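Local coordinates for protein immunoreactive 84kD antigen PG93 (PDB 5M11) that serves as an essential cell-surface component of the type-IX secretion system of Porphyromonas gingivalis and binds zinc and calcium ions, at residues P462-L467 and V483-R488; S492-V497 and H514-Q519. All blocks are in the same frame, centred on the assembly; numbering follows the deposited sequence.

Contact 1 of 2, residues P462-L467 and V483-R488. With ZN (zinc ion), chain G.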
ATOM      1  N   PRO A 462      32.167  21.950  -6.713  1.00 83.29           N
ATOM      2  CA  PRO A 462      31.551  23.181  -6.150  1.00 86.42           C
ATOM      3  C   PRO A 462      30.113  23.511  -6.593  1.00 90.26           C
ATOM      4  O   PRO A 462      29.319  23.973  -5.765  1.00 91.29           O
ATOM      5  CB  PRO A 462      32.500  24.291  -6.600  1.00 91.26           C
ATOM      6  CG  PRO A 462      33.812  23.633  -6.778  1.00 94.65           C
ATOM      7  CD  PRO A 462      33.597  22.163  -7.022  1.00 86.44           C
ATOM      8  N   ASP A 463      29.780  23.264  -7.874  1.00 85.75           N
ATOM      9  CA  ASP A 463      28.450  23.490  -8.460  1.00 85.52           C
ATOM     10  C   ASP A 463      27.340  22.596  -7.779  1.00 85.51           C
ATOM     11  O   ASP A 463      26.193  23.028  -7.710  1.00 85.40           O
ATOM     12  CB  ASP A 463      28.472  23.296 -10.005  1.00 86.52           C
ATOM     13  CG  ASP A 463      29.634  22.473 -10.568  1.00 94.93           C
ATOM     14  OD1 ASP A 463      30.735  23.051 -10.774  1.00 96.52           O
ATOM     15  OD2 ASP A 463      29.448  21.255 -10.783  1.00 97.09           O
ATOM     16  N   VAL A 464      27.692  21.398  -7.249  1.00 79.00           N
ATOM     17  CA  VAL A 464      26.755  20.479  -6.561  1.00 76.50           C
ATOM     18  C   VAL A 464      27.024  20.362  -5.030  1.00 80.59           C
ATOM     19  O   VAL A 464      26.212  19.746  -4.339  1.00 78.55           O
ATOM     20  CB  VAL A 464      26.688  19.050  -7.173  1.00 76.66           C
ATOM     21  CG1 VAL A 464      25.993  19.045  -8.528  1.00 75.80           C
ATOM     22  CG2 VAL A 464      28.060  18.376  -7.231  1.00 75.40           C
ATOM     23  N   ALA A 465      28.148  20.913  -4.509  1.00 78.17           N
ATOM     24  CA  ALA A 465      28.477  20.825  -3.085  1.00 78.31           C
ATOM     25  C   ALA A 465      27.478  21.589  -2.208  1.00 85.96           C
ATOM     26  O   ALA A 465      26.940  22.630  -2.611  1.00 87.79           O
ATOM     27  CB  ALA A 465      29.887  21.321  -2.827  1.00 80.90           C
ATOM     28  N   ASN A 466      27.199  21.001  -1.020  1.00 83.16           N
ATOM     29  CA  ASN A 466      26.340  21.456   0.087  1.00 84.51           C
ATOM     30  C   ASN A 466      24.836  21.457  -0.221  1.00 87.58           C
ATOM     31  O   ASN A 466      24.068  21.915   0.627  1.00 89.15           O
ATOM     32  CB  ASN A 466      26.774  22.829   0.591  1.00 86.32           C
ATOM     33  CG  ASN A 466      28.114  22.803   1.269  1.00110.07           C
ATOM     34  OD1 ASN A 466      28.287  22.159   2.306  1.00109.05           O
ATOM     35  ND2 ASN A 466      29.095  23.508   0.704  1.00101.48           N
ATOM     36  N   LEU A 467      24.395  20.884  -1.365  1.00 82.40           N
ATOM     37  CA  LEU A 467      22.960  20.827  -1.674  1.00 82.38           C
ATOM     38  C   LEU A 467      22.253  19.915  -0.680  1.00 85.45           C
ATOM     39  O   LEU A 467      22.825  18.914  -0.249  1.00 83.98           O
ATOM     40  CB  LEU A 467      22.635  20.431  -3.130  1.00 80.28           C
ATOM     41  CG  LEU A 467      23.092  19.072  -3.689  1.00 82.08           C
ATOM     42  CD1 LEU A 467      22.047  17.985  -3.438  1.00 80.21           C
ATOM     43  CD2 LEU A 467      23.296  19.172  -5.196  1.00 83.98           C
ATOM     44  N   VAL A 483      23.219  11.321 -11.028  1.00 59.14           N
ATOM     45  CA  VAL A 483      22.515  11.541  -9.759  1.00 59.07           C
ATOM     46  C   VAL A 483      21.534  12.698  -9.958  1.00 60.17           C
ATOM     47  O   VAL A 483      21.975  13.765 -10.364  1.00 60.89           O
ATOM     48  CB  VAL A 483      23.435  11.783  -8.513  1.00 65.12           C
ATOM     49  CG1 VAL A 483      22.704  11.432  -7.229  1.00 65.07           C
ATOM     50  CG2 VAL A 483      24.734  10.990  -8.584  1.00 64.55           C
ATOM     51  N   ASN A 484      20.227  12.493  -9.675  1.00 55.31           N
ATOM     52  CA  ASN A 484      19.202  13.549  -9.751  1.00 57.43           C
ATOM     53  C   ASN A 484      19.245  14.445  -8.496  1.00 63.95           C
ATOM     54  O   ASN A 484      19.679  13.989  -7.445  1.00 62.07           O
ATOM     55  CB  ASN A 484      17.773  12.992  -9.980  1.00 56.29           C
ATOM     56  CG  ASN A 484      17.258  11.928  -9.027  1.00 68.37           C
ATOM     57  OD1 ASN A 484      17.738  10.792  -8.976  1.00 53.78           O
ATOM     58  ND2 ASN A 484      16.141  12.210  -8.394  1.00 62.41           N
ATOM     59  N   ILE A 485      18.836  15.726  -8.619  1.00 65.30           N
ATOM     60  CA  ILE A 485      18.826  16.676  -7.484  1.00 68.37           C
ATOM     61  C   ILE A 485      17.397  16.829  -6.976  1.00 74.18           C
ATOM     62  O   ILE A 485      16.535  17.343  -7.698  1.00 74.84           O
ATOM     63  CB  ILE A 485      19.462  18.085  -7.787  1.00 74.04           C
ATOM     64  CG1 ILE A 485      20.679  18.019  -8.775  1.00 73.46           C
ATOM     65  CG2 ILE A 485      19.812  18.854  -6.490  1.00 76.42           C
ATOM     66  CD1 ILE A 485      21.942  17.395  -8.332  1.00 80.53           C
ATOM     67  N   LEU A 486      17.143  16.378  -5.744  1.00 71.28           N
ATOM     68  CA  LEU A 486      15.816  16.510  -5.160  1.00 72.61           C
ATOM     69  C   LEU A 486      15.620  17.883  -4.505  1.00 82.19           C
ATOM     70  O   LEU A 486      14.495  18.384  -4.517  1.00 83.24           O
ATOM     71  CB  LEU A 486      15.538  15.401  -4.145  1.00 70.81           C
ATOM     72  CG  LEU A 486      15.119  14.030  -4.680  1.00 71.66           C
ATOM     73  CD1 LEU A 486      14.776  13.116  -3.542  1.00 70.01           C
ATOM     74  CD2 LEU A 486      13.920  14.119  -5.622  1.00 74.71           C
ATOM     75  N   HIS A 487      16.701  18.484  -3.935  1.00 82.12           N
ATOM     76  CA  HIS A 487      16.658  19.789  -3.270  1.00 87.17           C
ATOM     77  C   HIS A 487      18.058  20.459  -3.094  1.00 92.90           C
ATOM     78  O   HIS A 487      19.005  19.792  -2.680  1.00 91.83           O
ATOM     79  CB  HIS A 487      15.978  19.651  -1.885  1.00 90.34           C
ATOM     80  CG  HIS A 487      14.551  20.122  -1.869  1.00 96.96           C
ATOM     81  ND1 HIS A 487      13.488  19.234  -2.035  1.00 97.51           N
ATOM     82  CD2 HIS A 487      14.055  21.382  -1.752  1.00103.04           C
ATOM     83  CE1 HIS A 487      12.391  19.979  -2.002  1.00 99.97           C
ATOM     84  NE2 HIS A 487      12.683  21.280  -1.840  1.00103.71           N
ATOM     85  N   ARG A 488      18.170  21.779  -3.384  1.00 92.01           N
ATOM     86  CA  ARG A 488      19.391  22.565  -3.138  1.00 94.15           C
ATOM     87  C   ARG A 488      19.322  23.158  -1.745  1.00103.45           C
ATOM     88  O   ARG A 488      20.190  22.916  -0.904  1.00102.88           O
ATOM     89  CB  ARG A 488      19.572  23.737  -4.149  1.00 95.87           C
ATOM     90  CG  ARG A 488      19.929  23.408  -5.588  1.00102.97           C
ATOM     91  CD  ARG A 488      21.369  22.960  -5.799  1.00107.22           C
ATOM     92  NE  ARG A 488      22.347  24.042  -5.727  1.00108.96           N
ATOM     93  CZ  ARG A 488      23.661  23.852  -5.783  1.00121.59           C
ATOM     94  NH1 ARG A 488      24.155  22.629  -5.910  1.00 95.49           N
ATOM     95  NH2 ARG A 488      24.493  24.884  -5.708  1.00119.86           N
TER
HETATM   96 ZN    ZN G 806      30.461  21.417 -12.594  1.00113.53          ZN
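L467 fills the angle between I485 and R488 and carries most of the apolar packing between the loop 462-467 and segment 483-488. Its first torsion sets CG between the backbone N and the carbonyl carbon (chi1 60°), and both methyls meet the opposite segment: CD2 lies 3.7 Å from I485 CG2, while CD1 rests against H487 O at 3.6 Å. The side chains of I485 and R488 each run roughly at right angles to that of L467. V464 adds a looser apolar touch, its CG1 being 4.4 Å from I485 CD1. R488 starts out pointing from its backbone away from the loop, but bends at chi2 and chi3 bring the guanidinium back to the loop. NH1 then makes a weak, strongly bent hydrogen bond to D463 O (2.7 Å, 119° at the hydrogen), and V464 CA meets the edge of the group in its plane, 3.4 Å from NH1. The packing thins toward solvent, where the exposed N466 takes the third position of the type II turn from V464 to L467 and the D463 carboxylate turns to a zinc ion. OD1 and OD2 both bind the metal, which H514 of the blade's outer strand also ligates. The loop thus joins one four-stranded antiparallel meander, ending at 455-459, to the next, beginning at 469-475, the succession of blades of a beta-propeller.

Contact 2 of 2, residues S492-V497 and H514-Q519. With ZN (zinc ion), chain G.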
ATOM      1  N   SER A 492      15.233  27.449  -3.777  1.00122.19           N
ATOM      2  CA  SER A 492      16.106  27.281  -4.934  1.00119.11           C
ATOM      3  C   SER A 492      15.472  26.344  -5.958  1.00118.63           C
ATOM      4  O   SER A 492      14.928  25.298  -5.592  1.00115.35           O
ATOM      5  CB  SER A 492      17.473  26.763  -4.505  1.00119.72           C
ATOM      6  OG  SER A 492      18.047  27.592  -3.509  1.00130.70           O
ATOM      7  N   THR A 493      15.530  26.741  -7.241  1.00114.80           N
ATOM      8  CA  THR A 493      14.976  25.990  -8.376  1.00111.11           C
ATOM      9  C   THR A 493      16.090  25.239  -9.140  1.00109.32           C
ATOM     10  O   THR A 493      15.791  24.520 -10.099  1.00106.30           O
ATOM     11  CB  THR A 493      14.185  26.934  -9.313  1.00119.88           C
ATOM     12  OG1 THR A 493      14.996  28.059  -9.662  1.00122.44           O
ATOM     13  CG2 THR A 493      12.869  27.402  -8.701  1.00119.69           C
ATOM     14  N   ARG A 494      17.358  25.370  -8.675  1.00104.38           N
ATOM     15  CA  ARG A 494      18.572  24.772  -9.254  1.00100.93           C
ATOM     16  C   ARG A 494      18.645  23.214  -9.080  1.00 99.02           C
ATOM     17  O   ARG A 494      19.699  22.667  -8.762  1.00 95.89           O
ATOM     18  CB  ARG A 494      19.830  25.435  -8.650  1.00101.90           C
ATOM     19  CG  ARG A 494      19.982  26.920  -8.973  1.00113.45           C
ATOM     20  CD  ARG A 494      21.426  27.387  -8.875  1.00118.44           C
ATOM     21  NE  ARG A 494      22.283  26.740  -9.874  1.00120.50           N
ATOM     22  CZ  ARG A 494      22.489  27.199 -11.106  1.00128.94           C
ATOM     23  NH1 ARG A 494      21.905  28.323 -11.511  1.00121.15           N
ATOM     24  NH2 ARG A 494      23.281  26.538 -11.944  1.00100.52           N
ATOM     25  N   LYS A 495      17.533  22.511  -9.323  1.00 93.66           N
ATOM     26  CA  LYS A 495      17.461  21.050  -9.231  1.00 88.75           C
ATOM     27  C   LYS A 495      17.608  20.495 -10.643  1.00 89.99           C
ATOM     28  O   LYS A 495      16.748  20.755 -11.505  1.00 92.74           O
ATOM     29  CB  LYS A 495      16.135  20.591  -8.571  1.00 89.94           C
ATOM     30  CG  LYS A 495      15.897  21.116  -7.151  1.00 99.91           C
ATOM     31  CD  LYS A 495      14.428  21.014  -6.730  1.00107.14           C
ATOM     32  CE  LYS A 495      14.135  21.824  -5.487  1.00117.00           C
ATOM     33  NZ  LYS A 495      12.679  21.867  -5.177  1.00125.75           N
ATOM     34  N   GLY A 496      18.725  19.826 -10.897  1.00 80.37           N
ATOM     35  CA  GLY A 496      18.996  19.233 -12.199  1.00 77.61           C
ATOM     36  C   GLY A 496      19.370  17.772 -12.085  1.00 77.25           C
ATOM     37  O   GLY A 496      18.687  16.994 -11.409  1.00 76.96           O
ATOM     38  N   VAL A 497      20.467  17.403 -12.747  1.00 69.95           N
ATOM     39  CA  VAL A 497      21.106  16.085 -12.754  1.00 65.33           C
ATOM     40  C   VAL A 497      22.617  16.322 -12.802  1.00 67.25           C
ATOM     41  O   VAL A 497      23.077  17.216 -13.517  1.00 68.05           O
ATOM     42  CB  VAL A 497      20.642  15.190 -13.948  1.00 67.13           C
ATOM     43  CG1 VAL A 497      21.453  13.896 -14.051  1.00 64.16           C
ATOM     44  CG2 VAL A 497      19.151  14.894 -13.898  1.00 66.54           C
ATOM     45  N   HIS A 514      33.064  15.652 -15.404  1.00 68.71           N
ATOM     46  CA  HIS A 514      31.718  15.837 -14.838  1.00 66.23           C
ATOM     47  C   HIS A 514      30.954  16.912 -15.573  1.00 69.81           C
ATOM     48  O   HIS A 514      31.531  17.871 -16.094  1.00 71.67           O
ATOM     49  CB  HIS A 514      31.743  16.149 -13.320  1.00 66.84           C
ATOM     50  CG  HIS A 514      31.944  17.598 -12.963  1.00 72.71           C
ATOM     51  ND1 HIS A 514      33.211  18.139 -12.827  1.00 76.09           N
ATOM     52  CD2 HIS A 514      31.024  18.563 -12.716  1.00 75.58           C
ATOM     53  CE1 HIS A 514      33.018  19.411 -12.514  1.00 77.97           C
ATOM     54  NE2 HIS A 514      31.717  19.712 -12.440  1.00 77.92           N
ATOM     55  N   LEU A 515      29.645  16.775 -15.565  1.00 65.08           N
ATOM     56  CA  LEU A 515      28.777  17.759 -16.169  1.00 66.42           C
ATOM     57  C   LEU A 515      27.536  17.900 -15.348  1.00 69.70           C
ATOM     58  O   LEU A 515      26.738  16.959 -15.240  1.00 66.73           O
ATOM     59  CB  LEU A 515      28.427  17.420 -17.640  1.00 66.40           C
ATOM     60  CG  LEU A 515      27.584  18.471 -18.395  1.00 71.42           C
ATOM     61  CD1 LEU A 515      28.434  19.675 -18.793  1.00 74.91           C
ATOM     62  CD2 LEU A 515      26.893  17.860 -19.584  1.00 67.96           C
ATOM     63  N   TYR A 516      27.373  19.086 -14.773  1.00 69.72           N
ATOM     64  CA  TYR A 516      26.171  19.431 -14.035  1.00 70.50           C
ATOM     65  C   TYR A 516      25.152  20.091 -15.034  1.00 76.97           C
ATOM     66  O   TYR A 516      25.426  21.157 -15.624  1.00 79.24           O
ATOM     67  CB  TYR A 516      26.494  20.319 -12.816  1.00 73.32           C
ATOM     68  CG  TYR A 516      25.271  20.832 -12.086  1.00 76.19           C
ATOM     69  CD1 TYR A 516      24.241  19.967 -11.708  1.00 76.57           C
ATOM     70  CD2 TYR A 516      25.149  22.176 -11.750  1.00 79.83           C
ATOM     71  CE1 TYR A 516      23.109  20.437 -11.050  1.00 78.79           C
ATOM     72  CE2 TYR A 516      24.028  22.653 -11.075  1.00 82.03           C
ATOM     73  CZ  TYR A 516      23.010  21.780 -10.732  1.00 89.42           C
ATOM     74  OH  TYR A 516      21.907  22.245 -10.074  1.00 95.04           O
ATOM     75  N   VAL A 517      24.011  19.394 -15.256  1.00 71.36           N
ATOM     76  CA  VAL A 517      22.947  19.826 -16.160  1.00 72.16           C
ATOM     77  C   VAL A 517      21.700  20.188 -15.302  1.00 77.43           C
ATOM     78  O   VAL A 517      20.845  19.348 -15.010  1.00 75.07           O
ATOM     79  CB  VAL A 517      22.681  18.833 -17.343  1.00 73.63           C
ATOM     80  CG1 VAL A 517      22.519  17.403 -16.879  1.00 70.32           C
ATOM     81  CG2 VAL A 517      21.518  19.259 -18.225  1.00 74.93           C
ATOM     82  N   GLU A 518      21.664  21.477 -14.871  1.00 77.03           N
ATOM     83  CA  GLU A 518      20.620  22.134 -14.085  1.00 77.89           C
ATOM     84  C   GLU A 518      19.277  22.045 -14.817  1.00 81.51           C
ATOM     85  O   GLU A 518      18.243  21.854 -14.173  1.00 81.72           O
ATOM     86  CB  GLU A 518      21.012  23.597 -13.826  1.00 82.82           C
ATOM     87  CG  GLU A 518      20.130  24.322 -12.822  1.00 97.52           C
ATOM     88  CD  GLU A 518      19.960  25.818 -13.035  1.00125.86           C
ATOM     89  OE1 GLU A 518      19.005  26.390 -12.461  1.00117.14           O
ATOM     90  OE2 GLU A 518      20.775  26.420 -13.771  1.00121.32           O
ATOM     91  N   GLN A 519      19.305  22.161 -16.163  1.00 77.83           N
ATOM     92  CA  GLN A 519      18.135  22.044 -17.040  1.00 78.00           C
ATOM     93  C   GLN A 519      18.541  21.472 -18.402  1.00 81.78           C
ATOM     94  O   GLN A 519      19.533  21.910 -19.005  1.00 82.38           O
ATOM     95  CB  GLN A 519      17.402  23.394 -17.207  1.00 82.75           C
ATOM     96  CG  GLN A 519      16.045  23.315 -17.932  1.00 85.07           C
ATOM     97  CD  GLN A 519      14.898  22.723 -17.134  1.00104.79           C
ATOM     98  OE1 GLN A 519      13.925  22.221 -17.705  1.00100.25           O
ATOM     99  NE2 GLN A 519      14.948  22.787 -15.803  1.00 95.92           N
TER
HETATM  100 ZN    ZN G 806      30.461  21.417 -12.594  1.00113.53          ZN
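V497 and V517 form an antiparallel hydrogen-bonded pair where the third and fourth strands of a beta-propeller blade meet. V517 N donates to V497 O (2.9 Å) and V497 N to V517 O (3.0 Å). Beside this pair, G496 brings the backbones together, and its CA makes a CH...O contact with V517 O. On the more exposed flank, R494 runs across E518 at about a right angle. Its CB lies 4.0 Å from E518 OE1 and 4.1 Å from Y516 OH, and CG comes to 3.7 Å from the same carboxylate oxygen. A bend at chi3 then carries the chain over the acid: NE faces E518 CD, and OE2 lies over the face formed by CZ, NH1 and NH2. R494 NH2 and E518 OE2 form a salt bridge at 3.1 Å, but with the oxygen over that face and the guanidinium and carboxylate planes 36° apart, charge rather than a directed N-H holds the pair. Y516, with CG anti to its backbone N (chi1 174°), reaches toward the loop, with the R494 carbonyl oxygen at the ring edge, in its plane. At the far end of the strand, H514 NE2 binds the zinc ion at 2.1 Å.

How the contacts relate
From the N terminus, the chain leaves strand 455-459, enters the blade through 462-467, and runs along strands 469-475 and 481-485 before contact 1 closes that hairpin onto the entry loop. Contact 2 opens a few residues later, at 492-497, and closes the loop that carries the calcium-binding residues D502 to D512 when strand 513-517 returns. The two closures stand in series, neither nesting nor crossing, with centres about 7 Å apart. They join along the sheet through a probable hydrogen bond from I485 N to G496 O, and at its margin through the zinc ion. Together they tie the entry loop to strand 481-485 and, through the metal, to strand 513-517, with 497-501 paired between those two.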